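Local coordinates for protein probable dipeptidase (Pseudomonas aeruginosa, PDB 3B40) that probably hydrolyses dipeptides as a metal-dependent dipeptidase of the membrane dipeptidase (M19) family, built on a TIM-barrel fold, at residues S164-S175 against D210-A218; D298-P306 against F316-L327. The protein carries 11 engineered substitutions. All coordinates share one frame; numbering follows the deposited sequence.

Contact 1 (S164-S175 against D210-A218). Engineered in segment 164-175: S164 (natural residue Asn), A172 (natural residue Ser).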
loop_
_atom_site.group_PDB
_atom_site.type_symbol
_atom_site.label_atom_id
_atom_site.label_comp_id
_atom_site.label_asym_id
_atom_site.label_seq_id
_atom_site.Cartn_x
_atom_site.Cartn_y
_atom_site.Cartn_z
ATOM N N SER A 164 6.237 2.737 7.853
ATOM C CA SER A 164 5.127 2.354 8.714
ATOM C C SER A 164 4.218 1.322 8.151
ATOM O O SER A 164 4.122 1.161 6.947
ATOM C CB SER A 164 4.274 3.570 9.088
ATOM O OG SER A 164 5.035 4.546 9.765
ATOM N N TYR A 165 3.571 0.607 9.061
ATOM C CA TYR A 165 2.339 -0.104 8.804
ATOM C C TYR A 165 1.357 0.313 9.921
ATOM O O TYR A 165 1.479 1.412 10.496
ATOM C CB TYR A 165 2.609 -1.619 8.764
ATOM C CG TYR A 165 1.476 -2.484 8.261
ATOM C CD1 TYR A 165 1.013 -2.400 6.931
ATOM C CD2 TYR A 165 0.876 -3.410 9.111
ATOM C CE1 TYR A 165 -0.054 -3.236 6.470
ATOM C CE2 TYR A 165 -0.181 -4.207 8.681
ATOM C CZ TYR A 165 -0.635 -4.131 7.356
ATOM O OH TYR A 165 -1.661 -4.963 6.955
ATOM N N VAL A 166 0.362 -0.518 10.186
ATOM C CA VAL A 166 -0.436 -0.446 11.427
ATOM C C VAL A 166 0.495 -0.676 12.644
ATOM O O VAL A 166 1.369 -1.552 12.608
ATOM C CB VAL A 166 -1.587 -1.504 11.379
ATOM C CG1 VAL A 166 -2.385 -1.495 12.659
ATOM C CG2 VAL A 166 -2.540 -1.213 10.220
ATOM N N GLY A 167 0.339 0.124 13.701
ATOM C CA GLY A 167 1.175 0.000 14.894
ATOM C C GLY A 167 2.335 0.987 14.842
ATOM O O GLY A 167 2.934 1.183 13.794
ATOM N N ASN A 168 2.624 1.653 15.954
ATOM C CA ASN A 168 3.806 2.510 16.029
ATOM C C ASN A 168 5.034 1.635 15.952
ATOM O O ASN A 168 4.973 0.453 16.290
ATOM C CB ASN A 168 3.852 3.279 17.358
ATOM C CG ASN A 168 2.781 4.363 17.470
ATOM O OD1 ASN A 168 2.294 4.885 16.470
ATOM N ND2 ASN A 168 2.441 4.744 18.707
ATOM N N ASN A 169 6.160 2.195 15.523
ATOM C CA ASN A 169 7.428 1.491 15.709
ATOM C C ASN A 169 8.492 2.499 16.145
ATOM O O ASN A 169 8.191 3.702 16.278
ATOM C CB ASN A 169 7.841 0.716 14.424
ATOM C CG ASN A 169 8.132 1.630 13.268
ATOM O OD1 ASN A 169 9.050 2.484 13.335
ATOM N ND2 ASN A 169 7.372 1.470 12.184
ATOM N N ASP A 170 9.714 2.017 16.388
ATOM C CA ASP A 170 10.768 2.859 16.993
ATOM C C ASP A 170 11.394 3.900 16.068
ATOM O O ASP A 170 12.165 4.730 16.514
ATOM C CB ASP A 170 11.870 1.997 17.612
ATOM C CG ASP A 170 11.353 1.159 18.773
ATOM O OD1 ASP A 170 10.381 1.560 19.445
ATOM O OD2 ASP A 170 11.904 0.095 19.005
ATOM N N TRP A 171 11.056 3.848 14.791
ATOM C CA TRP A 171 11.523 4.822 13.780
ATOM C C TRP A 171 10.486 5.907 13.452
ATOM O O TRP A 171 10.837 7.051 13.176
ATOM C CB TRP A 171 11.866 4.069 12.491
ATOM C CG TRP A 171 13.129 3.249 12.553
ATOM C CD1 TRP A 171 13.730 2.736 13.680
ATOM C CD2 TRP A 171 13.978 2.880 11.447
ATOM N NE1 TRP A 171 14.878 2.038 13.330
ATOM C CE2 TRP A 171 15.047 2.107 11.970
ATOM C CE3 TRP A 171 13.920 3.099 10.070
ATOM C CZ2 TRP A 171 16.061 1.568 11.155
ATOM C CZ3 TRP A 171 14.922 2.560 9.260
ATOM C CH2 TRP A 171 15.978 1.808 9.806
ATOM N N ALA A 172 9.210 5.527 13.446
ATOM C CA ALA A 172 8.148 6.429 13.013
ATOM C C ALA A 172 6.840 6.073 13.704
ATOM O O ALA A 172 6.538 4.877 13.881
ATOM C CB ALA A 172 7.968 6.292 11.499
ATOM N N ASP A 173 6.051 7.093 14.045
ATOM C CA ASP A 173 4.653 6.898 14.502
ATOM C C ASP A 173 3.740 6.498 13.334
ATOM O O ASP A 173 3.892 6.988 12.214
ATOM C CB ASP A 173 4.059 8.163 15.131
ATOM C CG ASP A 173 4.817 8.645 16.382
ATOM O OD1 ASP A 173 5.462 7.831 17.089
ATOM O OD2 ASP A 173 4.760 9.868 16.657
ATOM N N SER A 174 2.739 5.678 13.626
ATOM C CA SER A 174 1.813 5.263 12.597
ATOM C C SER A 174 0.577 6.178 12.610
ATOM O O SER A 174 0.270 6.798 13.621
ATOM C CB SER A 174 1.427 3.797 12.806
ATOM O OG SER A 174 0.368 3.409 11.935
ATOM N N SER A 175 -0.127 6.260 11.492
ATOM C CA SER A 175 -1.435 6.912 11.486
ATOM C C SER A 175 -2.477 6.038 12.208
ATOM O O SER A 175 -3.566 6.504 12.564
ATOM C CB SER A 175 -1.866 7.216 10.052
ATOM O OG SER A 175 -2.063 6.026 9.263
ATOM N N ASP A 210 8.586 5.980 1.137
ATOM C CA ASP A 210 7.130 5.770 1.032
ATOM C C ASP A 210 6.443 6.227 2.330
ATOM O O ASP A 210 6.770 5.733 3.413
ATOM C CB ASP A 210 6.863 4.287 0.749
ATOM C CG ASP A 210 5.376 3.934 0.674
ATOM O OD1 ASP A 210 4.500 4.835 0.658
ATOM O OD2 ASP A 210 5.099 2.713 0.635
ATOM N N VAL A 211 5.532 7.200 2.219
ATOM C CA VAL A 211 4.895 7.756 3.381
ATOM C C VAL A 211 3.496 7.193 3.686
ATOM O O VAL A 211 2.909 7.578 4.682
ATOM C CB VAL A 211 4.852 9.324 3.345
ATOM C CG1 VAL A 211 6.275 9.883 3.170
ATOM C CG2 VAL A 211 3.929 9.798 2.239
ATOM N N SER A 212 2.974 6.287 2.861
ATOM C CA SER A 212 1.666 5.678 3.169
ATOM C C SER A 212 1.794 4.939 4.506
ATOM O O SER A 212 2.801 4.275 4.710
ATOM C CB SER A 212 1.224 4.708 2.064
ATOM O OG SER A 212 0.761 5.425 0.927
ATOM N N GLN A 213 0.800 5.104 5.399
ATOM C CA GLN A 213 0.706 4.435 6.723
ATOM C C GLN A 213 1.326 5.242 7.893
ATOM O O GLN A 213 1.021 4.996 9.061
ATOM C CB GLN A 213 1.275 3.004 6.706
ATOM C CG GLN A 213 0.716 2.000 5.618
ATOM C CD GLN A 213 -0.361 1.053 6.092
ATOM O OE1 GLN A 213 -0.761 1.074 7.259
ATOM N NE2 GLN A 213 -0.850 0.174 5.165
ATOM N N MET A 214 2.223 6.172 7.564
ATOM C CA MET A 214 2.931 7.009 8.527
ATOM C C MET A 214 1.986 8.071 9.105
ATOM O O MET A 214 1.131 8.577 8.398
ATOM C CB MET A 214 4.096 7.724 7.806
ATOM C CG MET A 214 5.278 6.774 7.423
ATOM S SD MET A 214 6.724 7.548 6.612
ATOM C CE MET A 214 7.578 8.307 7.972
ATOM N N SER A 215 2.166 8.435 10.377
ATOM C CA SER A 215 1.428 9.541 10.992
ATOM C C SER A 215 1.675 10.857 10.215
ATOM O O SER A 215 2.645 10.973 9.420
ATOM C CB SER A 215 1.837 9.693 12.468
ATOM O OG SER A 215 3.038 10.417 12.560
ATOM N N THR A 216 0.803 11.832 10.421
ATOM C CA THR A 216 0.938 13.143 9.776
ATOM C C THR A 216 2.217 13.874 10.131
ATOM O O THR A 216 2.882 14.415 9.244
ATOM C CB THR A 216 -0.280 14.034 10.046
ATOM O OG1 THR A 216 -1.408 13.426 9.394
ATOM C CG2 THR A 216 -0.069 15.467 9.454
ATOM N N LYS A 217 2.570 13.876 11.410
ATOM C CA LYS A 217 3.826 14.498 11.832
ATOM C C LYS A 217 5.064 13.841 11.253
ATOM O O LYS A 217 6.048 14.528 10.976
ATOM C CB LYS A 217 3.941 14.525 13.355
ATOM C CG LYS A 217 3.051 15.583 13.997
ATOM C CD LYS A 217 2.981 15.346 15.518
ATOM C CE LYS A 217 1.861 16.186 16.151
ATOM N NZ LYS A 217 2.045 17.645 15.856
ATOM N N ALA A 218 5.025 12.522 11.079
ATOM C CA ALA A 218 6.184 11.800 10.567
ATOM C C ALA A 218 6.336 12.110 9.086
ATOM O O ALA A 218 7.446 12.329 8.615
ATOM C CB ALA A 218 6.029 10.340 10.784
HETATM O O HOH W 1 5.355 4.002 5.261
HETATM O O HOH W 2 3.254 11.402 14.971
HETATM O O HOH W 3 -1.434 2.958 9.280
HETATM O O HOH W 4 -0.977 7.215 6.945
#
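The ring of Y165 and the carboxamide of Q213 run alongside each other and point the same way, their planes 31° apart, with NE2 of Q213 lying 3.6 Å from CD1 of Y165. One face of the ring carries CG2 of V166, displaced toward the rim. Both groups belong to loops that follow neighbouring parallel strands, 160-162 and 208-210, of the TIM barrel expected for the M19 family. Q213 reaches the ring through a chain bent at chi2 (-98°), which turns its amide along Y165 while CB rests on the carbonyl O of S164. OE1 of Q213 accepts from R176 and from a water. The tyrosine hydroxyl is hydrogen-bonded to D362.

Next to this pair the two backbones join in a single beta bridge between S174 and M214. S175 N donates to Q213 O at 3.0 Å, and S215 N donates to D173 O at 2.9 Å. The bridge uses the closing residues of the type II turn V211-M214. M214 then sends its side chain past the engineered S164, whose OG lies 3.2 Å from CG of M214, and bends at chi3 to bring CE near CB of the engineered A172.

At the far end the chain enters helix 216-225, with S215 as its N-cap. Its chi1 of 81° sets OG between the backbone N and the carbonyl carbon, where it accepts from A218 N. The carboxylate of D173 is held by the backbone N of L188, which bonds OD1, and by that of G190, which bonds OD2. A water joins the cap to this carboxylate: it donates to OD2 of D173 at 2.7 Å and is itself the acceptor from OG of S215.

Contact 2 (D298-P306 against F316-L327); sequences DYALMPGDP and FGEYASALYGIL. With MG (magnesium ion), chain D.
P303 is the knob of this contact: its ring pushes toward helix 313-328 and fills a hollow walled by F316, Y319, A320, L323 and Y324. CB of P303 is 3.8 Å from CE1 of F316 and meets the ring of Y319 in plane, at its CE2 edge. CG of P303 faces the methyl of A320 at the floor, while CD comes within 3.4 Å of Y324 OH and also touches CD2 of L323. Because an inverse gamma turn is centred on P303, the chain bends sharply there and presents the pyrrolidine ring to the helix. F316 and Y324 each cross the proline at about a right angle. The tyrosine ring is in turn backed by CD2 of L323, which sits 3.8 Å above its centre.

A second, shallower fit lies one helical turn further on. L327, with CG beside its backbone N (chi1 -69°), spreads its two methyls over the carbonyls of A300 and L301: CD2 is 3.5 Å from A300 O and CD1 is 3.6 Å from L301 O. A300 O is buried here without a polar partner.

Waters bridge the two segments. One links Y319 OH and Y299 O, donating to the latter at 2.7 Å; another joins Y324 OH to L301 O.

At the outer side of the helix E318 binds a magnesium ion. Toward the rest of the fold, helix 276-288 packs on both segments, its L282 touching A300 and its L285 touching Y319 and A322, while its R286 forms a salt bridge with D305; F180, from the long loop between strand 160-162 and helix 193-205, stacks on F316.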
loop_
_atom_site.group_PDB
_atom_site.type_symbol
_atom_site.label_atom_id
_atom_site.label_comp_id
_atom_site.label_asym_id
_atom_site.label_seq_id
_atom_site.Cartn_x
_atom_site.Cartn_y
_atom_site.Cartn_z
ATOM N N ASP A 298 -12.400 6.146 12.440
ATOM C CA ASP A 298 -11.090 5.577 12.741
ATOM C C ASP A 298 -11.169 4.283 13.558
ATOM O O ASP A 298 -10.413 3.329 13.314
ATOM C CB ASP A 298 -10.210 6.593 13.450
ATOM C CG ASP A 298 -9.825 7.751 12.566
ATOM O OD1 ASP A 298 -9.363 7.539 11.433
ATOM O OD2 ASP A 298 -9.966 8.892 13.020
ATOM N N TYR A 299 -12.093 4.254 14.517
ATOM C CA TYR A 299 -12.263 3.088 15.386
ATOM C C TYR A 299 -13.345 2.139 14.882
ATOM O O TYR A 299 -13.652 1.147 15.553
ATOM C CB TYR A 299 -12.621 3.524 16.811
ATOM C CG TYR A 299 -11.593 4.408 17.510
ATOM C CD1 TYR A 299 -10.268 4.488 17.061
ATOM C CD2 TYR A 299 -11.949 5.119 18.659
ATOM C CE1 TYR A 299 -9.347 5.305 17.709
ATOM C CE2 TYR A 299 -11.042 5.928 19.328
ATOM C CZ TYR A 299 -9.752 6.016 18.853
ATOM O OH TYR A 299 -8.876 6.801 19.520
ATOM N N ALA A 300 -13.941 2.479 13.733
ATOM C CA ALA A 300 -14.919 1.641 13.064
ATOM C C ALA A 300 -14.179 0.639 12.200
ATOM O O ALA A 300 -14.624 -0.504 12.047
ATOM C CB ALA A 300 -15.842 2.479 12.181
ATOM N N LEU A 301 -13.057 1.076 11.625
ATOM C CA LEU A 301 -12.340 0.269 10.611
ATOM C C LEU A 301 -11.293 -0.631 11.222
ATOM O O LEU A 301 -10.721 -1.484 10.551
ATOM C CB LEU A 301 -11.719 1.178 9.539
ATOM C CG LEU A 301 -12.668 2.092 8.755
ATOM C CD1 LEU A 301 -11.889 3.015 7.812
ATOM C CD2 LEU A 301 -13.693 1.286 7.960
ATOM N N MET A 302 -11.034 -0.438 12.516
ATOM C CA MET A 302 -10.056 -1.237 13.218
ATOM C C MET A 302 -10.349 -1.106 14.713
ATOM O O MET A 302 -10.960 -0.119 15.132
ATOM C CB MET A 302 -8.652 -0.707 12.903
ATOM C CG MET A 302 -8.401 0.668 13.534
ATOM S SD MET A 302 -6.672 1.002 13.848
ATOM C CE MET A 302 -6.799 2.714 14.421
ATOM N N PRO A 303 -9.994 -2.126 15.513
ATOM C CA PRO A 303 -10.110 -1.985 16.967
ATOM C C PRO A 303 -9.117 -0.974 17.545
ATOM O O PRO A 303 -8.070 -1.369 18.047
ATOM C CB PRO A 303 -9.818 -3.402 17.478
ATOM C CG PRO A 303 -9.049 -4.049 16.370
ATOM C CD PRO A 303 -9.588 -3.488 15.120
ATOM N N GLY A 304 -9.465 0.308 17.497
ATOM C CA GLY A 304 -8.507 1.392 17.808
ATOM C C GLY A 304 -8.678 2.081 19.159
ATOM O O GLY A 304 -7.833 2.881 19.585
ATOM N N ASP A 305 -9.760 1.786 19.855
ATOM C CA ASP A 305 -10.035 2.446 21.149
ATOM C C ASP A 305 -8.901 2.215 22.127
ATOM O O ASP A 305 -8.485 1.068 22.340
ATOM C CB ASP A 305 -11.340 1.959 21.758
ATOM C CG ASP A 305 -12.523 2.248 20.878
ATOM O OD1 ASP A 305 -13.316 3.140 21.243
ATOM O OD2 ASP A 305 -12.667 1.585 19.817
ATOM N N PRO A 306 -8.337 3.305 22.661
ATOM C CA PRO A 306 -7.189 3.289 23.579
ATOM C C PRO A 306 -7.346 2.353 24.776
ATOM O O PRO A 306 -6.403 1.648 25.119
ATOM C CB PRO A 306 -7.072 4.759 24.001
ATOM C CG PRO A 306 -7.516 5.483 22.782
ATOM C CD PRO A 306 -8.710 4.691 22.316
ATOM N N PHE A 316 -10.167 -9.269 23.389
ATOM C CA PHE A 316 -9.766 -8.610 22.156
ATOM C C PHE A 316 -10.112 -9.472 20.945
ATOM O O PHE A 316 -10.752 -8.992 20.002
ATOM C CB PHE A 316 -8.264 -8.282 22.164
ATOM C CG PHE A 316 -7.794 -7.646 20.895
ATOM C CD1 PHE A 316 -8.015 -6.292 20.666
ATOM C CD2 PHE A 316 -7.175 -8.398 19.912
ATOM C CE1 PHE A 316 -7.605 -5.689 19.479
ATOM C CE2 PHE A 316 -6.762 -7.816 18.717
ATOM C CZ PHE A 316 -6.975 -6.454 18.502
ATOM N N GLY A 317 -9.674 -10.740 20.981
ATOM C CA GLY A 317 -9.991 -11.707 19.945
ATOM C C GLY A 317 -11.456 -11.725 19.555
ATOM O O GLY A 317 -11.782 -11.637 18.381
ATOM N N GLU A 318 -12.340 -11.802 20.550
ATOM C CA GLU A 318 -13.780 -11.821 20.313
ATOM C C GLU A 318 -14.302 -10.558 19.639
ATOM O O GLU A 318 -15.089 -10.610 18.687
ATOM C CB GLU A 318 -14.517 -12.023 21.627
ATOM C CG GLU A 318 -14.894 -13.458 21.893
ATOM C CD GLU A 318 -15.890 -13.571 23.011
ATOM O OE1 GLU A 318 -15.635 -14.350 23.968
ATOM O OE2 GLU A 318 -16.929 -12.867 22.948
ATOM N N TYR A 319 -13.870 -9.419 20.158
ATOM C CA TYR A 319 -14.280 -8.134 19.630
ATOM C C TYR A 319 -13.749 -7.886 18.205
ATOM O O TYR A 319 -14.547 -7.616 17.294
ATOM C CB TYR A 319 -13.843 -7.012 20.589
ATOM C CG TYR A 319 -14.126 -5.655 20.042
ATOM C CD1 TYR A 319 -15.411 -5.136 20.055
ATOM C CD2 TYR A 319 -13.094 -4.876 19.506
ATOM C CE1 TYR A 319 -15.677 -3.867 19.521
ATOM C CE2 TYR A 319 -13.344 -3.634 18.980
ATOM C CZ TYR A 319 -14.628 -3.118 18.996
ATOM O OH TYR A 319 -14.857 -1.867 18.465
ATOM N N ALA A 320 -12.418 -7.947 18.039
ATOM C CA ALA A 320 -11.753 -7.864 16.715
ATOM C C ALA A 320 -12.417 -8.779 15.676
ATOM O O ALA A 320 -12.812 -8.329 14.595
ATOM C CB ALA A 320 -10.227 -8.187 16.842
ATOM N N SER A 321 -12.568 -10.066 16.009
ATOM C CA SER A 321 -13.217 -11.015 15.065
ATOM C C SER A 321 -14.592 -10.538 14.666
ATOM O O SER A 321 -14.897 -10.452 13.475
ATOM C CB SER A 321 -13.293 -12.421 15.627
ATOM O OG SER A 321 -11.991 -12.852 15.992
ATOM N N ALA A 322 -15.405 -10.180 15.651
ATOM C CA ALA A 322 -16.747 -9.669 15.382
ATOM C C ALA A 322 -16.778 -8.378 14.581
ATOM O O ALA A 322 -17.663 -8.194 13.743
ATOM C CB ALA A 322 -17.538 -9.486 16.689
ATOM N N LEU A 323 -15.858 -7.461 14.877
ATOM C CA LEU A 323 -15.781 -6.186 14.155
ATOM C C LEU A 323 -15.496 -6.476 12.672
ATOM O O LEU A 323 -16.216 -6.007 11.792
ATOM C CB LEU A 323 -14.708 -5.277 14.782
ATOM C CG LEU A 323 -14.354 -3.926 14.137
ATOM C CD1 LEU A 323 -14.253 -2.904 15.201
ATOM C CD2 LEU A 323 -13.071 -4.014 13.405
ATOM N N TYR A 324 -14.475 -7.286 12.414
ATOM C CA TYR A 324 -14.080 -7.581 11.054
ATOM C C TYR A 324 -15.139 -8.359 10.264
ATOM O O TYR A 324 -15.210 -8.237 9.036
ATOM C CB TYR A 324 -12.701 -8.235 11.027
ATOM C CG TYR A 324 -11.587 -7.227 11.294
ATOM C CD1 TYR A 324 -11.429 -6.103 10.478
ATOM C CD2 TYR A 324 -10.705 -7.393 12.365
ATOM C CE1 TYR A 324 -10.406 -5.156 10.713
ATOM C CE2 TYR A 324 -9.670 -6.456 12.614
ATOM C CZ TYR A 324 -9.537 -5.343 11.788
ATOM O OH TYR A 324 -8.549 -4.419 12.022
ATOM N N GLY A 325 -15.965 -9.135 10.958
ATOM C CA GLY A 325 -17.085 -9.846 10.322
ATOM C C GLY A 325 -18.130 -8.877 9.806
ATOM O O GLY A 325 -18.667 -9.049 8.707
ATOM N N ILE A 326 -18.432 -7.872 10.627
ATOM C CA ILE A 326 -19.376 -6.804 10.303
ATOM C C ILE A 326 -18.871 -5.969 9.127
ATOM O O ILE A 326 -19.657 -5.582 8.243
ATOM C CB ILE A 326 -19.644 -5.892 11.568
ATOM C CG1 ILE A 326 -20.542 -6.633 12.586
ATOM C CG2 ILE A 326 -20.262 -4.572 11.166
ATOM C CD1 ILE A 326 -20.483 -6.147 14.027
ATOM N N LEU A 327 -17.558 -5.692 9.114
ATOM C CA LEU A 327 -16.930 -4.924 8.037
ATOM C C LEU A 327 -17.012 -5.684 6.723
ATOM O O LEU A 327 -17.239 -5.080 5.657
ATOM C CB LEU A 327 -15.468 -4.600 8.369
ATOM C CG LEU A 327 -15.226 -3.604 9.511
ATOM C CD1 LEU A 327 -13.749 -3.301 9.630
ATOM C CD2 LEU A 327 -16.007 -2.301 9.341
HETATM MG MG MG D . -18.285 -13.940 24.491
HETATM O O HOH W 5 -12.840 -0.227 17.806
HETATM O O HOH W 6 -15.769 -0.347 16.268
HETATM O O HOH W 7 -7.932 -2.757 9.836
#

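How the contacts relate
From the N terminus, the chain leaves strand 160-162 into the loop that holds 164-175, runs through helix 193-205 and strand 208-210, and closes contact 1 at 210-218, where helix 216-225 begins. It then passes strands 230-235 and 261-265 and helix 276-288 before contact 2 closes a much shorter loop, with 298-306 folding against helix 313-328. The two contacts thus follow in series, neither nesting nor crossing. Contact 1 ties together the loops that follow two neighbouring barrel strands; contact 2 ties a peripheral loop to its following helix. Their centres are 20 Å apart and their nearest atoms about 5 Å, without touching.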